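Local coordinates for acyl-CoA dehydrogenase (Mycobacterium thermoresistibile, PDB 3PFD), which probably catalyses the FAD-dependent oxidation of saturated acyl-CoA thioesters to their 2,3-dehydroacyl-CoA products, passing the electrons on to an acceptor, at residues Phe51-Leu59 / Val90-Pro101. Sequence-based numbering, arbitrary orientation.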
loop_
_atom_site.group_PDB
_atom_site.type_symbol
_atom_site.label_atom_id
_atom_site.label_comp_id
_atom_site.label_asym_id
_atom_site.label_seq_id
_atom_site.Cartn_x
_atom_site.Cartn_y
_atom_site.Cartn_z
ATOM N N PHE C 51 -27.704 -22.478 6.744
ATOM C CA PHE C 51 -26.643 -23.293 7.323
ATOM C C PHE C 51 -26.023 -24.293 6.327
ATOM O O PHE C 51 -26.752 -24.982 5.620
ATOM C CB PHE C 51 -27.144 -24.054 8.550
ATOM C CG PHE C 51 -26.034 -24.692 9.340
ATOM C CD1 PHE C 51 -25.788 -26.051 9.245
ATOM C CD2 PHE C 51 -25.186 -23.911 10.133
ATOM C CE1 PHE C 51 -24.734 -26.629 9.950
ATOM C CE2 PHE C 51 -24.144 -24.486 10.861
ATOM C CZ PHE C 51 -23.915 -25.837 10.765
ATOM N N PRO C 52 -24.670 -24.392 6.287
ATOM C CA PRO C 52 -24.064 -25.440 5.438
ATOM C C PRO C 52 -24.240 -26.874 5.998
ATOM O O PRO C 52 -23.256 -27.483 6.455
ATOM C CB PRO C 52 -22.583 -25.039 5.366
ATOM C CG PRO C 52 -22.326 -24.244 6.645
ATOM C CD PRO C 52 -23.667 -23.590 7.016
ATOM N N GLU C 53 -25.471 -27.405 5.938
ATOM C CA GLU C 53 -25.801 -28.740 6.491
ATOM C C GLU C 53 -25.046 -29.874 5.847
ATOM O O GLU C 53 -24.641 -30.813 6.517
ATOM C CB GLU C 53 -27.303 -29.056 6.370
ATOM C CG GLU C 53 -28.080 -29.050 7.680
ATOM C CD GLU C 53 -27.533 -30.001 8.748
ATOM O OE1 GLU C 53 -27.494 -31.236 8.538
ATOM O OE2 GLU C 53 -27.172 -29.503 9.828
ATOM N N GLU C 54 -24.911 -29.805 4.529
ATOM C CA GLU C 54 -24.144 -30.807 3.786
ATOM C C GLU C 54 -22.668 -30.858 4.212
ATOM O O GLU C 54 -22.116 -31.948 4.427
ATOM C CB GLU C 54 -24.242 -30.543 2.289
ATOM C CG GLU C 54 -25.649 -30.528 1.744
ATOM C CD GLU C 54 -26.269 -29.140 1.705
ATOM O OE1 GLU C 54 -25.731 -28.187 2.312
ATOM O OE2 GLU C 54 -27.334 -28.999 1.079
ATOM N N ALA C 55 -22.034 -29.690 4.358
ATOM C CA ALA C 55 -20.708 -29.657 4.947
ATOM C C ALA C 55 -20.666 -30.298 6.360
ATOM O O ALA C 55 -19.777 -31.074 6.629
ATOM C CB ALA C 55 -20.143 -28.243 4.974
ATOM N N LEU C 56 -21.621 -29.975 7.234
ATOM C CA LEU C 56 -21.644 -30.517 8.591
ATOM C C LEU C 56 -21.697 -32.056 8.606
ATOM O O LEU C 56 -20.914 -32.697 9.313
ATOM C CB LEU C 56 -22.808 -29.938 9.402
ATOM C CG LEU C 56 -22.922 -30.410 10.870
ATOM C CD1 LEU C 56 -21.742 -29.935 11.768
ATOM C CD2 LEU C 56 -24.266 -30.006 11.485
ATOM N N ALA C 57 -22.607 -32.634 7.816
ATOM C CA ALA C 57 -22.719 -34.087 7.704
ATOM C C ALA C 57 -21.408 -34.742 7.247
ATOM O O ALA C 57 -20.973 -35.734 7.830
ATOM C CB ALA C 57 -23.889 -34.484 6.783
ATOM N N ALA C 58 -20.771 -34.154 6.237
ATOM C CA ALA C 58 -19.529 -34.687 5.691
ATOM C C ALA C 58 -18.378 -34.555 6.694
ATOM O O ALA C 58 -17.600 -35.492 6.886
ATOM C CB ALA C 58 -19.195 -33.985 4.388
ATOM N N LEU C 59 -18.290 -33.398 7.344
ATOM C CA LEU C 59 -17.235 -33.164 8.324
ATOM C C LEU C 59 -17.406 -34.091 9.533
ATOM O O LEU C 59 -16.444 -34.728 9.943
ATOM C CB LEU C 59 -17.145 -31.673 8.718
ATOM C CG LEU C 59 -16.658 -30.682 7.631
ATOM C CD1 LEU C 59 -16.954 -29.219 8.001
ATOM C CD2 LEU C 59 -15.160 -30.830 7.287
ATOM N N VAL C 90 -11.093 -26.065 4.205
ATOM C CA VAL C 90 -12.541 -25.901 4.132
ATOM C C VAL C 90 -12.828 -24.447 3.683
ATOM O O VAL C 90 -13.651 -24.237 2.812
ATOM C CB VAL C 90 -13.288 -26.300 5.455
ATOM C CG1 VAL C 90 -14.798 -26.070 5.335
ATOM C CG2 VAL C 90 -13.076 -27.766 5.778
ATOM N N ALA C 91 -12.105 -23.465 4.231
ATOM C CA ALA C 91 -12.381 -22.046 3.916
ATOM C C ALA C 91 -12.114 -21.690 2.451
ATOM O O ALA C 91 -12.744 -20.766 1.879
ATOM C CB ALA C 91 -11.565 -21.136 4.830
ATOM N N ARG C 92 -11.164 -22.420 1.870
ATOM C CA ARG C 92 -10.835 -22.350 0.449
ATOM C C ARG C 92 -12.066 -22.542 -0.427
ATOM O O ARG C 92 -12.102 -22.001 -1.548
ATOM C CB ARG C 92 -9.790 -23.430 0.104
ATOM C CG ARG C 92 -9.139 -23.337 -1.272
ATOM C CD ARG C 92 -7.943 -24.288 -1.392
ATOM N NE ARG C 92 -7.610 -24.476 -2.798
ATOM C CZ ARG C 92 -8.189 -25.371 -3.608
ATOM N NH1 ARG C 92 -9.094 -26.247 -3.147
ATOM N NH2 ARG C 92 -7.833 -25.415 -4.896
ATOM N N VAL C 93 -13.039 -23.336 0.030
ATOM C CA VAL C 93 -14.255 -23.554 -0.785
ATOM C C VAL C 93 -15.538 -22.968 -0.172
ATOM O O VAL C 93 -16.506 -22.655 -0.903
ATOM C CB VAL C 93 -14.467 -25.043 -1.202
ATOM C CG1 VAL C 93 -13.251 -25.602 -2.016
ATOM C CG2 VAL C 93 -14.785 -25.942 0.008
ATOM N N ASP C 94 -15.549 -22.800 1.155
ATOM C CA ASP C 94 -16.742 -22.273 1.799
ATOM C C ASP C 94 -16.426 -21.794 3.198
ATOM O O ASP C 94 -16.188 -22.593 4.106
ATOM C CB ASP C 94 -17.816 -23.358 1.834
ATOM C CG ASP C 94 -19.079 -22.914 2.488
ATOM O OD1 ASP C 94 -19.038 -22.042 3.393
ATOM O OD2 ASP C 94 -20.123 -23.488 2.129
ATOM N N CYS C 95 -16.416 -20.482 3.366
ATOM C CA CYS C 95 -15.968 -19.903 4.627
ATOM C C CYS C 95 -16.999 -20.158 5.720
ATOM O O CYS C 95 -16.617 -20.483 6.849
ATOM C CB CYS C 95 -15.662 -18.422 4.462
ATOM S SG CYS C 95 -14.862 -17.614 5.867
ATOM N N SER C 96 -18.294 -20.080 5.404
ATOM C CA SER C 96 -19.293 -20.429 6.441
ATOM C C SER C 96 -19.062 -21.832 7.001
ATOM O O SER C 96 -19.129 -22.045 8.204
ATOM C CB SER C 96 -20.726 -20.264 5.956
ATOM O OG SER C 96 -20.978 -18.924 5.561
ATOM N N ALA C 97 -18.806 -22.784 6.112
ATOM C CA ALA C 97 -18.522 -24.158 6.506
ATOM C C ALA C 97 -17.280 -24.269 7.387
ATOM O O ALA C 97 -17.277 -25.049 8.354
ATOM C CB ALA C 97 -18.396 -25.062 5.251
ATOM N N SER C 98 -16.223 -23.510 7.043
ATOM C CA SER C 98 -14.976 -23.509 7.820
ATOM C C SER C 98 -15.197 -23.132 9.292
ATOM O O SER C 98 -14.420 -23.516 10.167
ATOM C CB SER C 98 -13.888 -22.598 7.180
ATOM O OG SER C 98 -14.144 -21.219 7.447
ATOM N N LEU C 99 -16.280 -22.406 9.560
ATOM C CA LEU C 99 -16.580 -21.986 10.927
ATOM C C LEU C 99 -17.100 -23.135 11.809
ATOM O O LEU C 99 -17.191 -22.988 13.032
ATOM C CB LEU C 99 -17.547 -20.792 10.910
ATOM C CG LEU C 99 -16.922 -19.453 10.476
ATOM C CD1 LEU C 99 -17.996 -18.429 10.112
ATOM C CD2 LEU C 99 -16.050 -18.902 11.590
ATOM N N ILE C 100 -17.439 -24.271 11.206
ATOM C CA ILE C 100 -17.805 -25.469 11.995
ATOM C C ILE C 100 -16.567 -25.938 12.772
ATOM O O ILE C 100 -16.568 -25.915 14.028
ATOM C CB ILE C 100 -18.402 -26.597 11.092
ATOM C CG1 ILE C 100 -19.707 -26.128 10.429
ATOM C CG2 ILE C 100 -18.582 -27.923 11.873
ATOM C CD1 ILE C 100 -20.060 -26.939 9.175
ATOM N N PRO C 101 -15.481 -26.313 12.055
ATOM C CA PRO C 101 -14.303 -26.649 12.869
ATOM C C PRO C 101 -13.688 -25.461 13.610
ATOM O O PRO C 101 -13.156 -25.655 14.699
ATOM C CB PRO C 101 -13.317 -27.233 11.849
ATOM C CG PRO C 101 -13.723 -26.589 10.509
ATOM C CD PRO C 101 -15.251 -26.558 10.618
#
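Knobs-into-holes packing in the helical N-terminal domain brings Leu59, the knob of helix 53-61, in among Val90, Ala97, Ile100 and Pro101. Its two methyls divide the work: CD2 reaches Val90 CG2 at 4.0 Å, on the end of helix 80-91, while CD1 lies 4.0 Å from Ile100 CD1 and also touches Pro101 CD, on helix 95-114. Ile100 in turn reaches back to helix 53-61 with both branches. CG1 is anti to the carbonyl carbon (chi1 -63°), which carries CD1 to the backbone N and CA of Leu56, whereas CG2 meets Leu56 CD1 at 3.7 Å, the two side chains crossing nearly perpendicular. The axes of the short helical segments 53-59 and 95-101 are inclined by 37° and approach to 9.5 Å; between them Ala55 CB and Ala97 CB stand 3.6 Å apart. Here the helical domain of the acyl-CoA dehydrogenase fold joins two helix starts side by side: Pro52, at the N-cap of one, brings its ring carbon CG to 3.8 Å from Ala97 CA; Asp94 caps the other, its OD1 accepting Ala97 N at 2.8 Å from above the carboxylate plane. Ile38 of helix 24-47 also packs on Ala55.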